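Local coordinates for putative decarboxylase involved in desferrioxamine biosynthesis (Erwinia amylovora, PDB 5O5C), which probably decarboxylates lysine with the help of pyridoxal 5'-phosphate, a step in making the iron-scavenging siderophore desferrioxamine E, at residues 67-71 and 92-97; 437-441 and 450-454; 244-250 and 283-287; 406-411 and 484-490. All blocks are in the same frame, centred on the assembly; numbering follows the deposited sequence.

How the contacts relate
Contact 4 is the buried one of the four, its centre about 17 Å from the centre of the chain; the others lie further out, at 24 to 27 Å, and are partly buried. Contacts 1 and 3 sit on opposite sides of that centre, the first in the N-terminal helices, the second on the large cofactor-binding sheet. Contacts 2 and 4 come closest, about 9 Å between nearest atoms, and both adjoin the C-terminal antiparallel sheet. Contacts 1 and 4 also touch the second subunit. Chemically, contact 2 stands apart with two hydrogen bonds between its segments; contacts 3 and 4 are apolar packing, and contact 1 adds a loose pairing of charges.

Contact 1 of 4, residues 67-71 and 92-97; sequences LAREF and KLYLRD
L93 is met from two directions, by the ring of F71 and by the side chain of E70. The ring and the leucine slide past each other in opposite directions: L93 CD2 lies over one ring face, 4.0 Å above the plane and displaced toward the rim, while F71 CZ comes within 3.7 Å of L93 CB. The same CZ also touches the L93 carbonyl, at 3.5 Å from O. With its CG anti to the carbonyl carbon (chi1 -57°), L93 can set CD2 against E70 as well, 3.7 Å from CB of that glutamate. E70 runs extended beyond CG, slanting across the leucine, and its OE2 stops 4.2 Å from R96 NH1. These two side chains cross at about a right angle, their planes 62° apart, and the charged atoms stay beyond salt-bridge distance. Deeper in, the L67 methyl CD1 faces D97 OD2 at 3.9 Å; the other carboxylate oxygen of D97 is bonded to S60 OG. The contact packs the ends of helices 64-68 and 83-95 together at the dimer interface, where L143 of the second subunit covers L67 and F71, its W389 packs on L93, and its K147 NZ is hydrogen-bonded to F71 O. No hydrogen bond joins the two segments, so the join rests mainly on leucine and phenylalanine packing, with the E70-R96 attraction at the more exposed rim probably weakened by solvent.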
loop_
_atom_site.group_PDB
_atom_site.type_symbol
_atom_site.label_atom_id
_atom_site.label_comp_id
_atom_site.label_asym_id
_atom_site.label_seq_id
_atom_site.Cartn_x
_atom_site.Cartn_y
_atom_site.Cartn_z
ATOM N N LEU B 67 17.709 15.759 15.140
ATOM C CA LEU B 67 16.489 15.140 15.630
ATOM C C LEU B 67 16.750 13.763 16.246
ATOM O O LEU B 67 16.138 13.448 17.273
ATOM C CB LEU B 67 15.406 15.082 14.554
ATOM C CG LEU B 67 14.033 14.615 15.012
ATOM C CD1 LEU B 67 13.485 15.363 16.215
ATOM C CD2 LEU B 67 13.069 14.723 13.845
ATOM N N ALA B 68 17.660 12.982 15.666
ATOM C CA ALA B 68 17.969 11.629 16.169
ATOM C C ALA B 68 18.438 11.674 17.626
ATOM O O ALA B 68 18.205 10.724 18.361
ATOM C CB ALA B 68 18.987 10.911 15.301
ATOM N N ARG B 69 19.017 12.810 18.049
ATOM C CA ARG B 69 19.373 13.016 19.451
ATOM C C ARG B 69 18.218 12.832 20.386
ATOM O O ARG B 69 18.397 12.337 21.468
ATOM C CB ARG B 69 19.917 14.416 19.715
ATOM C CG ARG B 69 21.301 14.635 19.221
ATOM C CD ARG B 69 21.727 16.076 19.459
ATOM N NE ARG B 69 22.978 16.312 18.762
ATOM C CZ ARG B 69 23.673 17.448 18.798
ATOM N NH1 ARG B 69 23.284 18.471 19.556
ATOM N NH2 ARG B 69 24.801 17.544 18.104
ATOM N N GLU B 70 17.028 13.265 19.992
ATOM C CA GLU B 70 15.864 13.083 20.857
ATOM C C GLU B 70 15.201 11.717 20.758
ATOM O O GLU B 70 14.308 11.431 21.518
ATOM C CB GLU B 70 14.847 14.165 20.588
ATOM C CG GLU B 70 15.254 15.516 21.104
ATOM C CD GLU B 70 14.254 16.576 20.700
ATOM O OE1 GLU B 70 13.196 16.235 20.154
ATOM O OE2 GLU B 70 14.529 17.759 20.894
ATOM N N PHE B 71 15.627 10.881 19.825
ATOM C CA PHE B 71 15.084 9.534 19.696
ATOM C C PHE B 71 15.882 8.497 20.490
ATOM O O PHE B 71 15.455 7.350 20.658
ATOM C CB PHE B 71 14.989 9.185 18.199
ATOM C CG PHE B 71 13.735 9.741 17.539
ATOM C CD1 PHE B 71 13.682 11.061 17.073
ATOM C CD2 PHE B 71 12.605 8.980 17.463
ATOM C CE1 PHE B 71 12.504 11.588 16.521
ATOM C CE2 PHE B 71 11.424 9.483 16.901
ATOM C CZ PHE B 71 11.371 10.776 16.410
ATOM N N LYS B 92 6.901 16.977 20.371
ATOM C CA LYS B 92 8.302 17.286 20.168
ATOM C C LYS B 92 8.974 16.424 19.115
ATOM O O LYS B 92 9.738 16.987 18.324
ATOM C CB LYS B 92 9.131 17.460 21.468
ATOM C CG LYS B 92 9.055 16.376 22.523
ATOM C CD LYS B 92 9.646 16.873 23.846
ATOM C CE LYS B 92 9.046 16.075 24.996
ATOM N NZ LYS B 92 9.957 16.001 26.173
ATOM N N LEU B 93 8.632 15.128 19.038
ATOM C CA LEU B 93 9.319 14.179 18.124
ATOM C C LEU B 93 8.855 14.194 16.652
ATOM O O LEU B 93 9.569 13.731 15.764
ATOM C CB LEU B 93 9.310 12.747 18.703
ATOM C CG LEU B 93 9.938 12.608 20.099
ATOM C CD1 LEU B 93 9.779 11.200 20.693
ATOM C CD2 LEU B 93 11.402 13.009 20.100
ATOM N N TYR B 94 7.721 14.806 16.378
ATOM C CA TYR B 94 7.089 14.654 15.111
ATOM C C TYR B 94 6.563 15.985 14.617
ATOM O O TYR B 94 6.976 16.429 13.543
ATOM C CB TYR B 94 5.992 13.576 15.167
ATOM C CG TYR B 94 5.230 13.421 13.882
ATOM C CD1 TYR B 94 5.894 13.239 12.691
ATOM C CD2 TYR B 94 3.821 13.468 13.850
ATOM C CE1 TYR B 94 5.225 13.105 11.541
ATOM C CE2 TYR B 94 3.129 13.333 12.657
ATOM C CZ TYR B 94 3.842 13.188 11.503
ATOM O OH TYR B 94 3.234 13.029 10.267
ATOM N N LEU B 95 5.653 16.594 15.381
ATOM C CA LEU B 95 4.940 17.792 14.936
ATOM C C LEU B 95 5.856 18.994 14.879
ATOM O O LEU B 95 5.748 19.779 13.949
ATOM C CB LEU B 95 3.748 18.114 15.802
ATOM C CG LEU B 95 2.713 17.007 15.918
ATOM C CD1 LEU B 95 1.757 17.279 17.065
ATOM C CD2 LEU B 95 1.967 16.671 14.658
ATOM N N ARG B 96 6.816 19.055 15.809
ATOM C CA ARG B 96 7.719 20.160 15.928
ATOM C C ARG B 96 8.409 20.417 14.586
ATOM O O ARG B 96 8.380 21.518 14.121
ATOM C CB ARG B 96 8.771 19.902 17.006
ATOM C CG ARG B 96 9.274 21.140 17.688
ATOM C CD ARG B 96 10.312 20.822 18.764
ATOM N NE ARG B 96 9.907 21.384 20.048
ATOM C CZ ARG B 96 10.674 21.492 21.137
ATOM N NH1 ARG B 96 11.929 21.042 21.168
ATOM N NH2 ARG B 96 10.153 22.043 22.212
ATOM N N ASP B 97 8.962 19.369 13.975
ATOM C CA ASP B 97 9.789 19.498 12.806
ATOM C C ASP B 97 9.150 18.924 11.536
ATOM O O ASP B 97 9.828 18.764 10.541
ATOM C CB ASP B 97 11.187 18.933 13.068
ATOM C CG ASP B 97 11.910 19.602 14.285
ATOM O OD1 ASP B 97 12.231 20.832 14.284
ATOM O OD2 ASP B 97 12.217 18.863 15.231
#

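Contact 2 of 4, residues 437-441 and 450-454; sequences FRYVP and TDEIN
N454 holds both backbone polar atoms of Y439 with its single carboxamide, and it is the side chain to follow. Its CB points from helix 448-464 toward the strand, and CG, anti to the carbonyl carbon (chi1 -76°), comes within 3.6 Å of Y439 N. At the tip OD1 accepts from Y439 N at 2.7 Å, with the donor in the carbonyl plane and on a lone pair, and the N-H...O angle is 160°. OD1 also rests against R438 CB. ND2 gives one hydrogen bond to Y439 O, 3.0 Å away and tilted from the amide plane, and a second to T450 O at 2.7 Å, nearly in that plane. The three bonds fix the rotation of the amide. T450 O in turn takes N454 N and ND2 from opposite faces of its plane, tying the clamp to the helical turn beneath. Beside it the T450 methyl CG2 lies over one face of the R438 guanidinium, 3.8 Å above it and offset toward its rim; the apolar contacts are made by I453, whose CD1 sits near the edge of the Y439 ring, 4.0 Å from CE2, and also touches P441 CG. The axes of 437-439 and 450-454 stand 99° apart, so the helix crosses the strand end nearly at a right angle. It lies against the C-terminal antiparallel sheet, where N454 also touches L480 of strand 477-483. Helix 491-510 borders the same site, its R506 touching Y439 and its V509 touching I453.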
loop_
_atom_site.group_PDB
_atom_site.type_symbol
_atom_site.label_atom_id
_atom_site.label_comp_id
_atom_site.label_asym_id
_atom_site.label_seq_id
_atom_site.Cartn_x
_atom_site.Cartn_y
_atom_site.Cartn_z
ATOM N N PHE B 437 14.583 25.389 -12.831
ATOM C CA PHE B 437 15.386 26.557 -13.023
ATOM C C PHE B 437 16.664 26.459 -12.205
ATOM O O PHE B 437 16.786 25.567 -11.358
ATOM C CB PHE B 437 14.581 27.795 -12.608
ATOM C CG PHE B 437 14.205 27.838 -11.153
ATOM C CD1 PHE B 437 13.071 27.167 -10.679
ATOM C CD2 PHE B 437 14.955 28.606 -10.251
ATOM C CE1 PHE B 437 12.721 27.235 -9.339
ATOM C CE2 PHE B 437 14.614 28.667 -8.908
ATOM C CZ PHE B 437 13.498 27.974 -8.445
ATOM N N ARG B 438 17.611 27.360 -12.468
ATOM C CA ARG B 438 18.782 27.490 -11.611
ATOM C C ARG B 438 19.318 28.903 -11.503
ATOM O O ARG B 438 19.080 29.757 -12.346
ATOM C CB ARG B 438 19.909 26.545 -11.991
ATOM C CG ARG B 438 20.529 26.781 -13.339
ATOM C CD ARG B 438 21.750 25.900 -13.580
ATOM N NE ARG B 438 22.381 26.301 -14.818
ATOM C CZ ARG B 438 23.370 25.681 -15.450
ATOM N NH1 ARG B 438 23.910 24.571 -14.984
ATOM N NH2 ARG B 438 23.813 26.208 -16.590
ATOM N N TYR B 439 20.072 29.101 -10.440
ATOM C CA TYR B 439 20.743 30.322 -10.211
ATOM C C TYR B 439 22.079 30.310 -10.956
ATOM O O TYR B 439 22.948 29.522 -10.676
ATOM C CB TYR B 439 20.908 30.533 -8.717
ATOM C CG TYR B 439 21.554 31.844 -8.366
ATOM C CD1 TYR B 439 20.855 33.043 -8.493
ATOM C CD2 TYR B 439 22.873 31.886 -7.920
ATOM C CE1 TYR B 439 21.455 34.250 -8.198
ATOM C CE2 TYR B 439 23.483 33.077 -7.619
ATOM C CZ TYR B 439 22.757 34.263 -7.754
ATOM O OH TYR B 439 23.360 35.448 -7.435
ATOM N N VAL B 440 22.238 31.258 -11.859
ATOM C CA VAL B 440 23.470 31.431 -12.633
ATOM C C VAL B 440 23.966 32.825 -12.281
ATOM O O VAL B 440 23.381 33.786 -12.686
ATOM C CB VAL B 440 23.175 31.196 -14.142
ATOM C CG1 VAL B 440 24.438 31.281 -15.002
ATOM C CG2 VAL B 440 22.583 29.817 -14.339
ATOM N N PRO B 441 25.021 32.947 -11.441
ATOM C CA PRO B 441 25.506 34.286 -11.092
ATOM C C PRO B 441 26.355 34.909 -12.199
ATOM O O PRO B 441 26.709 34.227 -13.162
ATOM C CB PRO B 441 26.340 34.035 -9.849
ATOM C CG PRO B 441 26.847 32.661 -10.011
ATOM C CD PRO B 441 25.801 31.893 -10.768
ATOM N N THR B 450 28.663 26.113 -10.582
ATOM C CA THR B 450 27.226 26.407 -10.606
ATOM C C THR B 450 26.423 25.253 -9.971
ATOM O O THR B 450 25.376 25.487 -9.360
ATOM C CB THR B 450 26.787 26.685 -12.026
ATOM O OG1 THR B 450 27.657 27.692 -12.567
ATOM C CG2 THR B 450 25.333 27.142 -12.095
ATOM N N ASP B 451 26.929 24.025 -10.084
ATOM C CA ASP B 451 26.318 22.886 -9.394
ATOM C C ASP B 451 26.387 22.977 -7.879
ATOM O O ASP B 451 25.399 22.767 -7.228
ATOM C CB ASP B 451 26.907 21.550 -9.868
ATOM C CG ASP B 451 26.510 21.228 -11.287
ATOM O OD1 ASP B 451 25.406 21.666 -11.686
ATOM O OD2 ASP B 451 27.292 20.568 -12.010
ATOM N N GLU B 452 27.561 23.269 -7.349
ATOM C CA GLU B 452 27.755 23.504 -5.940
ATOM C C GLU B 452 26.861 24.637 -5.467
ATOM O O GLU B 452 26.182 24.528 -4.456
ATOM C CB GLU B 452 29.210 23.813 -5.644
ATOM C CG GLU B 452 30.104 22.573 -5.713
ATOM C CD GLU B 452 31.582 22.910 -5.875
ATOM O OE1 GLU B 452 32.113 23.648 -5.010
ATOM O OE2 GLU B 452 32.207 22.433 -6.857
ATOM N N ILE B 453 26.825 25.718 -6.234
ATOM C CA ILE B 453 26.154 26.889 -5.761
ATOM C C ILE B 453 24.639 26.567 -5.659
ATOM O O ILE B 453 24.042 26.920 -4.694
ATOM C CB ILE B 453 26.534 28.163 -6.595
ATOM C CG1 ILE B 453 26.487 29.400 -5.702
ATOM C CG2 ILE B 453 25.667 28.335 -7.821
ATOM C CD1 ILE B 453 26.510 30.738 -6.426
ATOM N N ASN B 454 24.045 25.835 -6.604
ATOM C CA ASN B 454 22.584 25.579 -6.540
ATOM C C ASN B 454 22.193 24.514 -5.513
ATOM O O ASN B 454 21.166 24.660 -4.831
ATOM C CB ASN B 454 22.051 25.219 -7.921
ATOM C CG ASN B 454 21.928 26.428 -8.822
ATOM O OD1 ASN B 454 20.930 27.108 -8.797
ATOM N ND2 ASN B 454 22.946 26.695 -9.614
#

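Contact 3 of 4, residues 244-250 and 283-287; sequences MDVDCLK and AISEL
V246 and A283 meet where two consecutive helices of the large, fold-type I PLP domain run side by side in beta-alpha-beta crossovers. Helix 246-258 leads from strand 233-236 to strand 262-269 and helix 281-290 from there to strand 294-299, so they point nearly the same way, 16° apart, with their short axes 10.5 Å from each other. V246 turns its CG1 methyl toward the A283 methyl, CG1 to CB 3.7 Å. Just before the helix, M244 is stretched out along its whole length (chi1 178°), which carries SD down to I284 CD1, 3.7 Å away. I284 reaches this sulfur through its CG1 arm, while its CG2 branch turns toward L249. L249 holds CG anti to the backbone N and lies obliquely across L287, its CG 3.8 Å from L287 CD1; the fork of L287 thus bears on the branch point of L249. Below this layer M244 and L249 rest on V236, and L249 and I284 share V266 of the sheet, so the same residues that join the helices also fix them to the strands. Outward, D245 caps the start of helix 246-258 through a weak bond to C248 N. The bound cofactor is about 13 Å from the M244 side chain, and this contact is plain packing. At its outer edge L287 CD1 reaches the K250 backbone, 3.7 Å from its CA, and also lies near its CB.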
loop_
_atom_site.group_PDB
_atom_site.type_symbol
_atom_site.label_atom_id
_atom_site.label_comp_id
_atom_site.label_asym_id
_atom_site.label_seq_id
_atom_site.Cartn_x
_atom_site.Cartn_y
_atom_site.Cartn_z
ATOM N N MET B 244 8.899 13.446 -24.729
ATOM C CA MET B 244 9.470 12.385 -25.500
ATOM C C MET B 244 9.370 12.626 -27.020
ATOM O O MET B 244 8.320 12.911 -27.561
ATOM C CB MET B 244 8.814 11.048 -25.157
ATOM C CG MET B 244 9.335 9.889 -25.985
ATOM S SD MET B 244 8.365 8.416 -25.730
ATOM C CE MET B 244 9.171 7.331 -26.823
ATOM N N ASP B 245 10.482 12.445 -27.711
ATOM C CA ASP B 245 10.537 12.682 -29.156
ATOM C C ASP B 245 10.174 11.443 -29.951
ATOM O O ASP B 245 10.901 10.475 -29.943
ATOM C CB ASP B 245 11.935 13.129 -29.509
ATOM C CG ASP B 245 12.083 13.499 -30.974
ATOM O OD1 ASP B 245 11.273 13.071 -31.833
ATOM O OD2 ASP B 245 13.044 14.206 -31.249
ATOM N N VAL B 246 9.075 11.492 -30.676
ATOM C CA VAL B 246 8.537 10.308 -31.350
ATOM C C VAL B 246 9.393 9.837 -32.513
ATOM O O VAL B 246 9.431 8.657 -32.780
ATOM C CB VAL B 246 7.084 10.486 -31.818
ATOM C CG1 VAL B 246 6.224 10.996 -30.678
ATOM C CG2 VAL B 246 6.975 11.445 -33.010
ATOM N N ASP B 247 10.056 10.780 -33.199
ATOM C CA ASP B 247 11.132 10.465 -34.184
ATOM C C ASP B 247 12.211 9.620 -33.533
ATOM O O ASP B 247 12.674 8.618 -34.138
ATOM C CB ASP B 247 11.791 11.731 -34.782
ATOM C CG ASP B 247 10.833 12.574 -35.640
ATOM O OD1 ASP B 247 9.784 12.070 -36.110
ATOM O OD2 ASP B 247 11.146 13.761 -35.848
ATOM N N CYS B 248 12.620 10.008 -32.315
ATOM C CA CYS B 248 13.644 9.247 -31.616
ATOM C C CYS B 248 13.107 7.872 -31.183
ATOM O O CYS B 248 13.882 6.933 -31.090
ATOM C CB CYS B 248 14.177 9.988 -30.388
ATOM S SG CYS B 248 14.998 11.561 -30.741
ATOM N N LEU B 249 11.810 7.786 -30.844
ATOM C CA LEU B 249 11.171 6.490 -30.482
ATOM C C LEU B 249 11.225 5.560 -31.688
ATOM O O LEU B 249 11.634 4.397 -31.561
ATOM C CB LEU B 249 9.720 6.671 -30.092
ATOM C CG LEU B 249 8.875 5.420 -29.731
ATOM C CD1 LEU B 249 9.534 4.582 -28.636
ATOM C CD2 LEU B 249 7.411 5.706 -29.366
ATOM N N LYS B 250 10.807 6.099 -32.847
ATOM C CA LYS B 250 10.794 5.370 -34.142
ATOM C C LYS B 250 12.193 4.784 -34.325
ATOM O O LYS B 250 12.382 3.548 -34.387
ATOM C CB LYS B 250 10.375 6.347 -35.279
ATOM C CG LYS B 250 9.887 5.737 -36.593
ATOM C CD LYS B 250 9.057 6.736 -37.428
ATOM C CE LYS B 250 9.846 8.002 -37.794
ATOM N NZ LYS B 250 9.127 8.902 -38.750
ATOM N N ALA B 283 0.654 10.373 -31.112
ATOM C CA ALA B 283 1.742 9.824 -31.913
ATOM C C ALA B 283 2.303 8.488 -31.357
ATOM O O ALA B 283 2.477 7.512 -32.082
ATOM C CB ALA B 283 2.816 10.838 -32.037
ATOM N N ILE B 284 2.538 8.442 -30.051
ATOM C CA ILE B 284 2.990 7.223 -29.418
ATOM C C ILE B 284 2.037 6.050 -29.645
ATOM O O ILE B 284 2.484 4.943 -29.807
ATOM C CB ILE B 284 3.305 7.438 -27.922
ATOM C CG1 ILE B 284 4.477 8.407 -27.798
ATOM C CG2 ILE B 284 3.700 6.135 -27.275
ATOM C CD1 ILE B 284 4.751 8.942 -26.418
ATOM N N SER B 285 0.740 6.307 -29.604
ATOM C CA SER B 285 -0.291 5.282 -29.721
ATOM C C SER B 285 -0.368 4.708 -31.154
ATOM O O SER B 285 -0.674 3.544 -31.319
ATOM C CB SER B 285 -1.642 5.873 -29.317
ATOM O OG SER B 285 -2.706 4.981 -29.580
ATOM N N GLU B 286 -0.107 5.543 -32.168
ATOM C CA GLU B 286 0.024 5.092 -33.579
ATOM C C GLU B 286 1.285 4.180 -33.765
ATOM O O GLU B 286 1.224 3.085 -34.354
ATOM C CB GLU B 286 0.080 6.283 -34.558
ATOM C CG GLU B 286 -0.638 7.561 -34.102
ATOM C CD GLU B 286 -0.976 8.538 -35.219
ATOM O OE1 GLU B 286 -0.272 8.529 -36.265
ATOM O OE2 GLU B 286 -1.930 9.330 -35.035
ATOM N N LEU B 287 2.412 4.598 -33.209
ATOM C CA LEU B 287 3.594 3.761 -33.272
ATOM C C LEU B 287 3.324 2.416 -32.586
ATOM O O LEU B 287 3.628 1.343 -33.139
ATOM C CB LEU B 287 4.804 4.479 -32.653
ATOM C CG LEU B 287 6.174 3.915 -33.038
ATOM C CD1 LEU B 287 7.233 4.991 -33.184
ATOM C CD2 LEU B 287 6.658 2.842 -32.084
#

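Contact 4 of 4, residues 406-411 and 484-490; sequences DILALT and LLNPNTT
I407 and P487 bring their CA atoms to 5.2 Å where helix 397-420 runs past the irregular connection 484-490, which folds into a type I beta turn from N486 to T489. I407 fills the bend. Its CG1 stands between the backbone N and the carbonyl carbon (chi1 47°), which lets the two branches serve different residues: CG2 lies against the backbone before the proline, 3.4 Å from P487 N, and CD1 runs on to L485 CD2 at 3.8 Å. One turn along, L410 crosses L484 at about a right angle and brings its CD1 to 3.8 Å from T490 C; the exact position of its CD2 methyl is doubtful in the model. T411 slides alongside L484 in the opposite direction. Its hydroxyl donates to I407 O at 2.8 Å, approaching from the face of that carbonyl opposite T411 N, and the same OG1 touches L484 CB at 3.8 Å. D406 adds its CB against P487 CB, while its OD2 is bound by H25 of the second subunit. Beyond the turn, T490 is the N-cap of helix 491-510. L485 extends from here to within about 5 Å of the side chain of K330, the lysine predicted to carry the cofactor, though not joined to it in this model, and lies about 10 Å from the bound PLP. Since no hydrogen bond links the segments, and the helix satisfies I407 O from within, this joint is one of shape: branched aliphatic groups packed on a type I turn that carries P487, in a largely buried setting.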
loop_
_atom_site.group_PDB
_atom_site.type_symbol
_atom_site.label_atom_id
_atom_site.label_comp_id
_atom_site.label_asym_id
_atom_site.label_seq_id
_atom_site.Cartn_x
_atom_site.Cartn_y
_atom_site.Cartn_z
ATOM N N ASP B 406 -6.392 26.920 -10.947
ATOM C CA ASP B 406 -5.641 27.948 -10.211
ATOM C C ASP B 406 -4.159 27.667 -10.021
ATOM O O ASP B 406 -3.331 28.571 -10.228
ATOM C CB ASP B 406 -6.326 28.320 -8.895
ATOM C CG ASP B 406 -7.611 29.028 -9.128
ATOM O OD1 ASP B 406 -7.919 29.257 -10.286
ATOM O OD2 ASP B 406 -8.347 29.344 -8.208
ATOM N N ILE B 407 -3.814 26.421 -9.705
ATOM C CA ILE B 407 -2.384 26.038 -9.610
ATOM C C ILE B 407 -1.679 26.109 -10.993
ATOM O O ILE B 407 -0.574 26.643 -11.085
ATOM C CB ILE B 407 -2.113 24.748 -8.770
ATOM C CG1 ILE B 407 -3.014 23.599 -9.120
ATOM C CG2 ILE B 407 -2.332 25.002 -7.258
ATOM C CD1 ILE B 407 -2.524 22.231 -8.701
ATOM N N LEU B 408 -2.320 25.640 -12.060
ATOM C CA LEU B 408 -1.780 25.890 -13.421
ATOM C C LEU B 408 -1.538 27.393 -13.745
ATOM O O LEU B 408 -0.507 27.759 -14.257
ATOM C CB LEU B 408 -2.673 25.267 -14.484
ATOM C CG LEU B 408 -2.796 23.738 -14.297
ATOM C CD1 LEU B 408 -3.865 23.169 -15.170
ATOM C CD2 LEU B 408 -1.489 23.046 -14.590
ATOM N N ALA B 409 -2.474 28.265 -13.417
ATOM C CA ALA B 409 -2.286 29.710 -13.695
ATOM C C ALA B 409 -1.202 30.288 -12.767
ATOM O O ALA B 409 -0.333 31.079 -13.203
ATOM C CB ALA B 409 -3.580 30.450 -13.544
ATOM N N LEU B 410 -1.172 29.836 -11.515
ATOM C CA LEU B 410 -0.117 30.322 -10.619
ATOM C C LEU B 410 1.284 30.001 -11.165
ATOM O O LEU B 410 2.129 30.858 -11.066
ATOM C CB LEU B 410 -0.284 29.843 -9.184
ATOM C CG LEU B 410 0.659 30.512 -8.138
ATOM C CD1 LEU B 410 0.550 32.034 -8.015
ATOM C CD2 LEU B 410 0.347 29.950 -6.776
ATOM N N THR B 411 1.486 28.807 -11.751
ATOM C CA THR B 411 2.797 28.331 -12.266
ATOM C C THR B 411 3.267 29.156 -13.474
ATOM O O THR B 411 4.484 29.337 -13.710
ATOM C CB THR B 411 2.704 26.839 -12.719
ATOM O OG1 THR B 411 2.053 26.088 -11.718
ATOM C CG2 THR B 411 4.046 26.210 -12.997
ATOM N N LEU B 484 4.200 23.457 -7.705
ATOM C CA LEU B 484 3.114 24.217 -7.130
ATOM C C LEU B 484 1.893 23.313 -6.999
ATOM O O LEU B 484 1.409 22.855 -8.012
ATOM C CB LEU B 484 2.885 25.371 -8.084
ATOM C CG LEU B 484 2.939 26.749 -7.466
ATOM C CD1 LEU B 484 3.482 27.788 -8.447
ATOM C CD2 LEU B 484 1.533 27.039 -6.995
ATOM N N LEU B 485 1.430 22.981 -5.781
ATOM C CA LEU B 485 0.157 22.246 -5.633
ATOM C C LEU B 485 -0.822 22.852 -4.636
ATOM O O LEU B 485 -1.871 22.289 -4.391
ATOM C CB LEU B 485 0.378 20.772 -5.314
ATOM C CG LEU B 485 0.964 19.904 -6.422
ATOM C CD1 LEU B 485 1.517 18.628 -5.802
ATOM C CD2 LEU B 485 -0.014 19.564 -7.523
ATOM N N ASN B 486 -0.514 24.034 -4.139
ATOM C CA ASN B 486 -1.383 24.742 -3.223
ATOM C C ASN B 486 -2.086 25.952 -3.922
ATOM O O ASN B 486 -1.448 26.953 -4.273
ATOM C CB ASN B 486 -0.542 25.178 -2.028
ATOM C CG ASN B 486 -1.377 25.448 -0.802
ATOM O OD1 ASN B 486 -2.546 25.800 -0.902
ATOM N ND2 ASN B 486 -0.777 25.279 0.363
ATOM N N PRO B 487 -3.403 25.870 -4.111
ATOM C CA PRO B 487 -4.046 26.998 -4.819
ATOM C C PRO B 487 -4.356 28.237 -3.975
ATOM O O PRO B 487 -4.999 29.148 -4.497
ATOM C CB PRO B 487 -5.309 26.385 -5.384
ATOM C CG PRO B 487 -5.595 25.219 -4.528
ATOM C CD PRO B 487 -4.345 24.783 -3.829
ATOM N N ASN B 488 -3.915 28.279 -2.707
ATOM C CA ASN B 488 -3.935 29.510 -1.891
ATOM C C ASN B 488 -2.599 30.280 -1.976
ATOM O O ASN B 488 -2.529 31.441 -1.600
ATOM C CB ASN B 488 -4.245 29.189 -0.411
ATOM C CG ASN B 488 -5.501 28.373 -0.225
ATOM O OD1 ASN B 488 -5.526 27.456 0.590
ATOM N ND2 ASN B 488 -6.552 28.687 -0.982
ATOM N N THR B 489 -1.553 29.628 -2.479
ATOM C CA THR B 489 -0.247 30.243 -2.724
ATOM C C THR B 489 -0.410 31.392 -3.691
ATOM O O THR B 489 -1.032 31.216 -4.733
ATOM C CB THR B 489 0.714 29.202 -3.333
ATOM O OG1 THR B 489 0.837 28.107 -2.430
ATOM C CG2 THR B 489 2.131 29.770 -3.689
ATOM N N THR B 490 0.134 32.557 -3.333
ATOM C CA THR B 490 0.032 33.758 -4.147
ATOM C C THR B 490 1.335 34.118 -4.880
ATOM O O THR B 490 2.436 33.562 -4.639
ATOM C CB THR B 490 -0.390 34.999 -3.305
ATOM O OG1 THR B 490 0.575 35.261 -2.275
ATOM C CG2 THR B 490 -1.752 34.781 -2.658
#